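Local coordinates for protein Two-component response regulator (Geobacillus stearothermophilus, PDB 6SWI) that probably binds DNA through its helix-turn-helix C-terminal domain, acting as a two-component response regulator of the arabinan utilization system, at residues Gln12-His17 with Ser21-Glu26; Ala64-Ser69 with Ala78-Tyr83; Leu72-Ile77 with Gln103-Arg108. All blocks are in the same frame, centred on the assembly; numbering follows the deposited sequence.

Contacts 1 and 3 lie on opposite sides of the chain's centre, about 24 Å apart between their own centres, with contact 2 between them. Contact 1 joins the N-terminal helix to the lead-in of helix 25-32 and is apolar, with a partly exposed tyrosine and histidine. Contact 2 is the most buried: leucine and valine meet the aliphatic part of a surface arginine. Contact 3 is partly buried and polar, an arginine gripping a loop carbonyl. Contacts 2 and 3 share helix 74-80 and touch, through a backbone carbonyl of contact 2 and the arginine of contact 3, whereas contact 1 reaches contact 2 through packing of Ser21 against Gly82.

Contact 1. Residues Gln12-His17 with Ser21-Glu26; sequences QYIQKH and SDLTLE
Leu23 reaches out of the loop before helix 25-32 and sets its two methyls against Tyr13, Ile14 and His17 of the N-terminal helix. At its base, CB of Leu23 stands 4.2 Å from His17 O. With CG anti to the backbone N (chi1 -175°), the chain is carried straight across to the helix, where CG splits the contact between two branches. Leu23 CD1 goes to the tyrosine, lying near the ring plane at its edge, 3.7 Å from Tyr13 CE2. Leu23 CD2 presses on the helix backbone instead: it is 3.5 Å from His17 O and 4.2 Å from Ile14 CA, with Ile14 CG1 a little farther away. A branched, purely apolar residue suits this place, because one methyl can serve the ring while the other covers the backbone at Ile14 and His17.

The tyrosine is itself held from the side of its own helix. His17 ND1 sits over the centre of the Tyr13 ring, 3.2 Å above its plane, and makes a weak hydrogen bond to Tyr13 O at 3.4 Å. Tyr13 also meets the Phe31 ring, and Val28 of helix 25-32 touches both Tyr13 and Leu23. Ile14 faces inward, onto Phe51, Leu55 and Ile58 of helix 51-69, which suits a bulky hydrocarbon there. Just after Leu23, Thr24 is the N-cap of helix 25-32, its hydroxyl capping a backbone N beyond Glu26. Such packing of the first helix of the domain against the start of the first helix-turn-helix is consistent with the seven-helix AraC-type DNA-binding domain.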
loop_
_atom_site.group_PDB
_atom_site.type_symbol
_atom_site.label_atom_id
_atom_site.label_comp_id
_atom_site.label_asym_id
_atom_site.label_seq_id
_atom_site.Cartn_x
_atom_site.Cartn_y
_atom_site.Cartn_z
ATOM N N GLN A 12 8.528 -7.483 -7.060
ATOM C CA GLN A 12 7.552 -7.605 -8.140
ATOM C C GLN A 12 6.294 -8.313 -7.664
ATOM O O GLN A 12 5.175 -7.913 -8.012
ATOM C CB GLN A 12 8.157 -8.401 -9.290
ATOM C CG GLN A 12 9.049 -7.616 -10.210
ATOM C CD GLN A 12 9.663 -8.498 -11.279
ATOM O OE1 GLN A 12 9.824 -9.707 -11.087
ATOM N NE2 GLN A 12 10.011 -7.901 -12.411
ATOM N N TYR A 13 6.459 -9.388 -6.889
ATOM C CA TYR A 13 5.314 -10.147 -6.411
ATOM C C TYR A 13 4.462 -9.310 -5.465
ATOM O O TYR A 13 3.230 -9.296 -5.579
ATOM C CB TYR A 13 5.779 -11.442 -5.727
ATOM C CG TYR A 13 4.639 -12.413 -5.534
ATOM C CD1 TYR A 13 4.293 -13.314 -6.533
ATOM C CD2 TYR A 13 3.873 -12.391 -4.376
ATOM C CE1 TYR A 13 3.239 -14.182 -6.375
ATOM C CE2 TYR A 13 2.809 -13.254 -4.214
ATOM C CZ TYR A 13 2.499 -14.146 -5.220
ATOM O OH TYR A 13 1.441 -15.011 -5.086
ATOM N N ILE A 14 5.106 -8.588 -4.543
ATOM C CA ILE A 14 4.387 -7.714 -3.622
ATOM C C ILE A 14 3.651 -6.622 -4.390
ATOM O O ILE A 14 2.506 -6.276 -4.069
ATOM C CB ILE A 14 5.369 -7.132 -2.587
ATOM C CG1 ILE A 14 5.993 -8.240 -1.736
ATOM C CG2 ILE A 14 4.676 -6.115 -1.697
ATOM C CD1 ILE A 14 7.300 -7.810 -1.104
ATOM N N GLN A 15 4.301 -6.062 -5.415
ATOM C CA GLN A 15 3.690 -4.961 -6.218
ATOM C C GLN A 15 2.412 -5.457 -6.903
ATOM O O GLN A 15 1.481 -4.655 -7.094
ATOM C CB GLN A 15 4.695 -4.392 -7.226
ATOM C CG GLN A 15 5.791 -3.562 -6.570
ATOM C CD GLN A 15 6.954 -3.214 -7.470
ATOM O OE1 GLN A 15 7.215 -3.863 -8.479
ATOM N NE2 GLN A 15 7.683 -2.184 -7.086
ATOM N N LYS A 16 2.374 -6.734 -7.268
ATOM C CA LYS A 16 1.196 -7.293 -7.916
ATOM C C LYS A 16 0.136 -7.764 -6.932
ATOM O O LYS A 16 -1.055 -7.737 -7.268
ATOM C CB LYS A 16 1.587 -8.468 -8.819
ATOM C CG LYS A 16 1.960 -8.077 -10.242
ATOM C CD LYS A 16 1.946 -9.276 -11.180
ATOM C CE LYS A 16 3.045 -10.258 -10.842
ATOM N NZ LYS A 16 3.151 -11.357 -11.844
ATOM N N HIS A 17 0.527 -8.195 -5.729
ATOM C CA HIS A 17 -0.368 -8.942 -4.854
ATOM C C HIS A 17 -0.626 -8.282 -3.511
ATOM O O HIS A 17 -1.189 -8.924 -2.620
ATOM C CB HIS A 17 0.120 -10.381 -4.687
ATOM C CG HIS A 17 -0.021 -11.175 -5.936
ATOM N ND1 HIS A 17 1.050 -11.627 -6.675
ATOM C CD2 HIS A 17 -1.132 -11.536 -6.617
ATOM C CE1 HIS A 17 0.600 -12.262 -7.740
ATOM N NE2 HIS A 17 -0.720 -12.224 -7.728
ATOM N N SER A 21 -4.912 -10.120 1.514
ATOM C CA SER A 21 -4.713 -9.960 2.944
ATOM C C SER A 21 -3.933 -11.111 3.560
ATOM O O SER A 21 -3.531 -10.999 4.719
ATOM C CB SER A 21 -6.041 -9.784 3.678
ATOM O OG SER A 21 -6.896 -10.875 3.406
ATOM N N ASP A 22 -3.711 -12.203 2.829
ATOM C CA ASP A 22 -2.906 -13.314 3.315
ATOM C C ASP A 22 -1.459 -13.256 2.824
ATOM O O ASP A 22 -0.714 -14.225 2.994
ATOM C CB ASP A 22 -3.546 -14.651 2.931
ATOM C CG ASP A 22 -3.590 -14.873 1.429
ATOM O OD1 ASP A 22 -3.447 -13.897 0.662
ATOM O OD2 ASP A 22 -3.763 -16.036 1.011
ATOM N N LEU A 23 -1.036 -12.146 2.231
ATOM C CA LEU A 23 0.330 -12.036 1.731
ATOM C C LEU A 23 1.290 -11.805 2.897
ATOM O O LEU A 23 1.184 -10.796 3.604
ATOM C CB LEU A 23 0.418 -10.898 0.718
ATOM C CG LEU A 23 1.769 -10.740 0.018
ATOM C CD1 LEU A 23 2.100 -11.979 -0.801
ATOM C CD2 LEU A 23 1.765 -9.504 -0.860
ATOM N N THR A 24 2.229 -12.730 3.101
ATOM C CA THR A 24 3.187 -12.623 4.191
ATOM C C THR A 24 4.584 -12.920 3.666
ATOM O O THR A 24 4.760 -13.503 2.595
ATOM C CB THR A 24 2.915 -13.636 5.305
ATOM O OG1 THR A 24 3.123 -14.955 4.783
ATOM C CG2 THR A 24 1.480 -13.502 5.820
ATOM N N LEU A 25 5.580 -12.527 4.456
ATOM C CA LEU A 25 6.962 -12.840 4.117
ATOM C C LEU A 25 7.134 -14.333 3.896
ATOM O O LEU A 25 7.707 -14.773 2.888
ATOM C CB LEU A 25 7.880 -12.345 5.234
ATOM C CG LEU A 25 9.303 -12.886 5.100
ATOM C CD1 LEU A 25 10.121 -12.043 4.147
ATOM C CD2 LEU A 25 9.995 -13.047 6.443
ATOM N N GLU A 26 6.616 -15.133 4.827
ATOM C CA GLU A 26 6.740 -16.579 4.709
ATOM C C GLU A 26 6.078 -17.088 3.435
ATOM O O GLU A 26 6.606 -17.981 2.771
ATOM C CB GLU A 26 6.143 -17.252 5.945
ATOM C CG GLU A 26 7.012 -17.141 7.190
ATOM C CD GLU A 26 6.769 -15.867 7.988
ATOM O OE1 GLU A 26 7.307 -15.775 9.114
ATOM O OE2 GLU A 26 6.048 -14.965 7.501
#

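Contact 2. Residues Ala64-Ser69 with Ala78-Tyr83; sequences AELLLS and AERVGY
Ala78 O is gripped by two backbone donors, Val81 N and Tyr83 N, where the helix ends, just where Arg80 and the next residue, Val81, reach Leu66. The donors come to the carbonyl from opposite faces of its plane, the bond from Tyr83 N to Ala78 O being 3.0 Å long. Together with Gly82 N to Glu79 O, this is a Schellman motif. Gly82 is its C-prime residue, with phi at 91°; a CB at these backbone angles would be jammed against the carbonyl O before it, so glycine suits the place.

Across the contact, a single methyl does the touching. Leu66 CD1 lies 4.1 Å from Arg80 CD and equally far from Arg80 CB, and the two side chains cross at about a right angle. Arg80 runs extended from CG to NE, offering its hydrocarbon part to the leucine. Val81 CG1 is more distant, 4.4 Å from Leu66 CD1. Val81 is also covered by Phe89 of helix 86-97, as befits a compact branched residue in a buried spot. So the end of helix 51-69, the long linker of AraC-type domains, meets helix 74-80, probably opening the second helix-turn-helix unit.

The chemistry implies a contact held by hydrophobic burial and loose van der Waals touch, in which the arginine's methylenes extend the apolar surface while its charged end can stay at the exterior.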
loop_
_atom_site.group_PDB
_atom_site.type_symbol
_atom_site.label_atom_id
_atom_site.label_comp_id
_atom_site.label_asym_id
_atom_site.label_seq_id
_atom_site.Cartn_x
_atom_site.Cartn_y
_atom_site.Cartn_z
ATOM N N ALA A 64 -4.052 5.802 -0.733
ATOM C CA ALA A 64 -4.086 7.239 -0.960
ATOM C C ALA A 64 -4.557 7.551 -2.371
ATOM O O ALA A 64 -5.370 8.459 -2.579
ATOM C CB ALA A 64 -2.703 7.822 -0.700
ATOM N N GLU A 65 -4.072 6.794 -3.353
ATOM C CA GLU A 65 -4.520 6.982 -4.728
ATOM C C GLU A 65 -6.026 6.779 -4.844
ATOM O O GLU A 65 -6.727 7.592 -5.461
ATOM C CB GLU A 65 -3.771 6.009 -5.632
ATOM C CG GLU A 65 -4.236 5.992 -7.057
ATOM C CD GLU A 65 -3.574 4.879 -7.822
ATOM O OE1 GLU A 65 -4.270 3.903 -8.166
ATOM O OE2 GLU A 65 -2.353 4.979 -8.058
ATOM N N LEU A 66 -6.541 5.694 -4.259
ATOM C CA LEU A 66 -7.974 5.418 -4.340
ATOM C C LEU A 66 -8.793 6.470 -3.607
ATOM O O LEU A 66 -9.903 6.800 -4.036
ATOM C CB LEU A 66 -8.273 4.027 -3.781
ATOM C CG LEU A 66 -7.740 2.859 -4.615
ATOM C CD1 LEU A 66 -7.855 1.571 -3.830
ATOM C CD2 LEU A 66 -8.483 2.746 -5.922
ATOM N N LEU A 67 -8.272 7.012 -2.509
ATOM C CA LEU A 67 -9.001 8.043 -1.782
ATOM C C LEU A 67 -9.181 9.290 -2.630
ATOM O O LEU A 67 -10.207 9.969 -2.525
ATOM C CB LEU A 67 -8.266 8.406 -0.489
ATOM C CG LEU A 67 -8.380 7.361 0.630
ATOM C CD1 LEU A 67 -7.363 7.619 1.715
ATOM C CD2 LEU A 67 -9.778 7.356 1.228
ATOM N N LEU A 68 -8.205 9.611 -3.476
ATOM C CA LEU A 68 -8.271 10.841 -4.247
ATOM C C LEU A 68 -8.904 10.658 -5.614
ATOM O O LEU A 68 -9.480 11.611 -6.151
ATOM C CB LEU A 68 -6.871 11.427 -4.419
ATOM C CG LEU A 68 -6.195 11.735 -3.086
ATOM C CD1 LEU A 68 -4.897 12.500 -3.301
ATOM C CD2 LEU A 68 -7.123 12.482 -2.120
ATOM N N SER A 69 -8.817 9.468 -6.197
ATOM C CA SER A 69 -9.249 9.253 -7.571
ATOM C C SER A 69 -10.542 8.470 -7.678
ATOM O O SER A 69 -10.973 8.170 -8.789
ATOM C CB SER A 69 -8.156 8.539 -8.362
ATOM O OG SER A 69 -8.016 7.222 -7.879
ATOM N N ALA A 78 -10.024 -0.261 2.067
ATOM C CA ALA A 78 -9.284 -1.127 2.974
ATOM C C ALA A 78 -9.114 -2.514 2.380
ATOM O O ALA A 78 -8.008 -3.076 2.380
ATOM C CB ALA A 78 -10.000 -1.202 4.320
ATOM N N GLU A 79 -10.212 -3.092 1.884
ATOM C CA GLU A 79 -10.159 -4.438 1.329
ATOM C C GLU A 79 -9.262 -4.494 0.101
ATOM O O GLU A 79 -8.532 -5.472 -0.099
ATOM C CB GLU A 79 -11.571 -4.905 0.992
ATOM C CG GLU A 79 -11.650 -6.370 0.559
ATOM C CD GLU A 79 -11.303 -6.621 -0.911
ATOM O OE1 GLU A 79 -11.522 -5.726 -1.755
ATOM O OE2 GLU A 79 -10.818 -7.737 -1.219
ATOM N N ARG A 80 -9.299 -3.451 -0.724
ATOM C CA ARG A 80 -8.527 -3.413 -1.956
ATOM C C ARG A 80 -7.038 -3.306 -1.699
ATOM O O ARG A 80 -6.249 -3.566 -2.612
ATOM C CB ARG A 80 -8.979 -2.236 -2.811
ATOM C CG ARG A 80 -10.328 -2.450 -3.440
ATOM C CD ARG A 80 -10.855 -1.163 -3.968
ATOM N NE ARG A 80 -12.138 -1.307 -4.640
ATOM C CZ ARG A 80 -12.344 -1.039 -5.925
ATOM N NH1 ARG A 80 -11.341 -0.658 -6.715
ATOM N NH2 ARG A 80 -13.568 -1.153 -6.411
ATOM N N VAL A 81 -6.632 -2.931 -0.492
ATOM C CA VAL A 81 -5.220 -2.851 -0.160
ATOM C C VAL A 81 -4.823 -3.872 0.906
ATOM O O VAL A 81 -3.816 -3.696 1.589
ATOM C CB VAL A 81 -4.750 -1.415 0.148
ATOM C CG1 VAL A 81 -5.134 -0.490 -0.987
ATOM C CG2 VAL A 81 -5.301 -0.882 1.469
ATOM N N GLY A 82 -5.584 -4.955 1.039
ATOM C CA GLY A 82 -5.134 -6.092 1.812
ATOM C C GLY A 82 -5.515 -6.084 3.270
ATOM O O GLY A 82 -4.905 -6.820 4.052
ATOM N N TYR A 83 -6.509 -5.291 3.663
ATOM C CA TYR A 83 -7.034 -5.285 5.022
ATOM C C TYR A 83 -8.467 -5.792 4.987
ATOM O O TYR A 83 -9.315 -5.215 4.295
ATOM C CB TYR A 83 -6.997 -3.874 5.604
ATOM C CG TYR A 83 -5.595 -3.423 5.906
ATOM C CD1 TYR A 83 -4.769 -2.940 4.903
ATOM C CD2 TYR A 83 -5.084 -3.502 7.189
ATOM C CE1 TYR A 83 -3.478 -2.547 5.172
ATOM C CE2 TYR A 83 -3.789 -3.114 7.469
ATOM C CZ TYR A 83 -2.989 -2.635 6.452
ATOM O OH TYR A 83 -1.698 -2.238 6.707
#

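Contact 3. Residues Leu72-Ile77 with Gln103-Arg108; sequences LPIHEI and QYRRTR
Arg105 closes this contact by gripping the carbonyl of Leu72 end-on with both terminal nitrogens. The hydrogen bond from Arg105 NH2 to Leu72 O is 2.8 Å long, and that donor lies in the carbonyl plane on a lone pair. Arg105 NH1 reaches the same Leu72 O at 2.9 Å, tilted 24° from the carbonyl plane. Because the oxygen lies almost in the guanidinium plane, the two N-H groups close on it like a fork, which should hold the flat group against rotation. The arginine chain, extended from CG to NE, has the length to span from helix to loop. The N-H at NE bonds to Leu67 O, and NH2 adds a weak bond to Thr70 O. A long side chain with five N-H bonds suits a place lined by backbone carbonyls.

Two isoleucine methyls pack obliquely on the guanidinium, both from one side of its plane. Ile74 CD1 comes within 3.7 Å of Arg105 NH1, its end methyl brought round by a bent second torsion (chi2 -48°). Ile77 CD1 approaches Arg105 NH2 at 3.7 Å, arriving from the opposite direction to the arginine chain. Both isoleucines also pack on Leu67. A leucine in place of Arg105 would probably leave the carbonyls of Leu72 and Leu67 without these donors and free the loop to shift.

The contact thus ties the C-terminal helix to the turn between helices 51-69 and 74-80, while Ile74 also packs on Phe89 of helix 86-97, which with helix 74-80 probably forms the second helix-turn-helix of an AraC-type domain, closed by helix 101-108.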
loop_
_atom_site.group_PDB
_atom_site.type_symbol
_atom_site.label_atom_id
_atom_site.label_comp_id
_atom_site.label_asym_id
_atom_site.label_seq_id
_atom_site.Cartn_x
_atom_site.Cartn_y
_atom_site.Cartn_z
ATOM N N LEU A 72 -14.919 5.748 -3.565
ATOM C CA LEU A 72 -15.179 4.507 -2.858
ATOM C C LEU A 72 -15.241 4.757 -1.356
ATOM O O LEU A 72 -14.444 5.541 -0.823
ATOM C CB LEU A 72 -14.036 3.522 -3.087
ATOM C CG LEU A 72 -13.942 2.866 -4.459
ATOM C CD1 LEU A 72 -12.588 2.208 -4.611
ATOM C CD2 LEU A 72 -15.055 1.858 -4.651
ATOM N N PRO A 73 -16.131 4.076 -0.642
ATOM C CA PRO A 73 -16.106 4.151 0.821
ATOM C C PRO A 73 -14.820 3.552 1.364
ATOM O O PRO A 73 -14.197 2.683 0.741
ATOM C CB PRO A 73 -17.321 3.314 1.233
ATOM C CG PRO A 73 -18.247 3.432 0.065
ATOM C CD PRO A 73 -17.360 3.432 -1.139
ATOM N N ILE A 74 -14.439 4.013 2.553
ATOM C CA ILE A 74 -13.178 3.583 3.160
ATOM C C ILE A 74 -13.092 2.070 3.274
ATOM O O ILE A 74 -12.029 1.483 3.059
ATOM C CB ILE A 74 -12.984 4.240 4.540
ATOM C CG1 ILE A 74 -13.063 5.760 4.466
ATOM C CG2 ILE A 74 -11.690 3.758 5.186
ATOM C CD1 ILE A 74 -12.261 6.340 3.405
ATOM N N HIS A 75 -14.185 1.414 3.658
ATOM C CA HIS A 75 -14.088 -0.026 3.888
ATOM C C HIS A 75 -13.776 -0.785 2.602
ATOM O O HIS A 75 -13.139 -1.849 2.641
ATOM C CB HIS A 75 -15.359 -0.551 4.555
ATOM C CG HIS A 75 -16.519 -0.687 3.622
ATOM N ND1 HIS A 75 -17.342 0.369 3.302
ATOM C CD2 HIS A 75 -16.991 -1.754 2.935
ATOM C CE1 HIS A 75 -18.274 -0.042 2.461
ATOM N NE2 HIS A 75 -18.080 -1.324 2.219
ATOM N N GLU A 76 -14.208 -0.260 1.454
ATOM C CA GLU A 76 -13.847 -0.898 0.192
ATOM C C GLU A 76 -12.379 -0.679 -0.119
ATOM O O GLU A 76 -11.695 -1.596 -0.591
ATOM C CB GLU A 76 -14.715 -0.372 -0.946
ATOM C CG GLU A 76 -16.104 -0.942 -0.973
ATOM C CD GLU A 76 -16.843 -0.618 -2.268
ATOM O OE1 GLU A 76 -16.400 -1.098 -3.336
ATOM O OE2 GLU A 76 -17.853 0.127 -2.225
ATOM N N ILE A 77 -11.881 0.530 0.139
ATOM C CA ILE A 77 -10.469 0.816 -0.076
ATOM C C ILE A 77 -9.612 -0.075 0.809
ATOM O O ILE A 77 -8.595 -0.618 0.364
ATOM C CB ILE A 77 -10.194 2.311 0.140
ATOM C CG1 ILE A 77 -10.895 3.102 -0.972
ATOM C CG2 ILE A 77 -8.686 2.573 0.163
ATOM C CD1 ILE A 77 -10.869 4.598 -0.802
ATOM N N GLN A 103 -9.687 12.613 6.667
ATOM C CA GLN A 103 -9.029 13.909 6.588
ATOM C C GLN A 103 -8.071 13.984 5.407
ATOM O O GLN A 103 -7.882 15.068 4.842
ATOM C CB GLN A 103 -8.342 14.242 7.908
ATOM C CG GLN A 103 -9.302 14.762 8.980
ATOM C CD GLN A 103 -9.971 16.062 8.576
ATOM O OE1 GLN A 103 -11.114 16.327 8.947
ATOM N NE2 GLN A 103 -9.258 16.879 7.808
ATOM N N TYR A 104 -7.469 12.860 5.016
ATOM C CA TYR A 104 -6.671 12.831 3.792
ATOM C C TYR A 104 -7.509 13.295 2.603
ATOM O O TYR A 104 -7.088 14.154 1.817
ATOM C CB TYR A 104 -6.119 11.412 3.579
ATOM C CG TYR A 104 -5.075 11.332 2.489
ATOM C CD1 TYR A 104 -3.735 11.574 2.767
ATOM C CD2 TYR A 104 -5.426 11.002 1.191
ATOM C CE1 TYR A 104 -2.774 11.503 1.775
ATOM C CE2 TYR A 104 -4.465 10.938 0.184
ATOM C CZ TYR A 104 -3.146 11.194 0.488
ATOM O OH TYR A 104 -2.182 11.149 -0.498
ATOM N N ARG A 105 -8.729 12.770 2.489
ATOM C CA ARG A 105 -9.639 13.206 1.436
ATOM C C ARG A 105 -10.022 14.670 1.579
ATOM O O ARG A 105 -9.975 15.427 0.607
ATOM C CB ARG A 105 -10.905 12.371 1.494
ATOM C CG ARG A 105 -10.886 11.229 0.567
ATOM C CD ARG A 105 -12.191 10.493 0.567
ATOM N NE ARG A 105 -12.177 9.564 -0.543
ATOM C CZ ARG A 105 -12.870 8.442 -0.596
ATOM N NH1 ARG A 105 -13.636 8.067 0.427
ATOM N NH2 ARG A 105 -12.767 7.683 -1.670
ATOM N N ARG A 106 -10.457 15.079 2.772
ATOM C CA ARG A 106 -10.936 16.447 2.931
ATOM C C ARG A 106 -9.866 17.460 2.541
ATOM O O ARG A 106 -10.174 18.502 1.950
ATOM C CB ARG A 106 -11.429 16.678 4.357
ATOM C CG ARG A 106 -12.716 15.933 4.667
ATOM C CD ARG A 106 -13.285 16.319 6.021
ATOM N NE ARG A 106 -13.847 17.663 6.031
ATOM C CZ ARG A 106 -15.100 17.948 5.694
ATOM N NH1 ARG A 106 -15.920 16.980 5.313
ATOM N NH2 ARG A 106 -15.531 19.201 5.732
ATOM N N THR A 107 -8.604 17.165 2.840
ATOM C CA THR A 107 -7.564 18.130 2.521
ATOM C C THR A 107 -7.129 18.070 1.063
ATOM O O THR A 107 -6.752 19.108 0.504
ATOM C CB THR A 107 -6.365 17.960 3.451
ATOM O OG1 THR A 107 -5.890 16.609 3.391
ATOM C CG2 THR A 107 -6.770 18.305 4.871
ATOM N N ARG A 108 -7.197 16.903 0.423
ATOM C CA ARG A 108 -6.556 16.716 -0.871
ATOM C C ARG A 108 -7.487 16.485 -2.049
ATOM O O ARG A 108 -7.071 16.716 -3.188
ATOM C CB ARG A 108 -5.578 15.539 -0.798
ATOM C CG ARG A 108 -4.415 15.801 0.139
ATOM C CD ARG A 108 -3.747 14.509 0.518
ATOM N NE ARG A 108 -2.539 14.686 1.321
ATOM C CZ ARG A 108 -2.539 14.997 2.613
ATOM N NH1 ARG A 108 -3.681 15.194 3.257
ATOM N NH2 ARG A 108 -1.390 15.111 3.261
#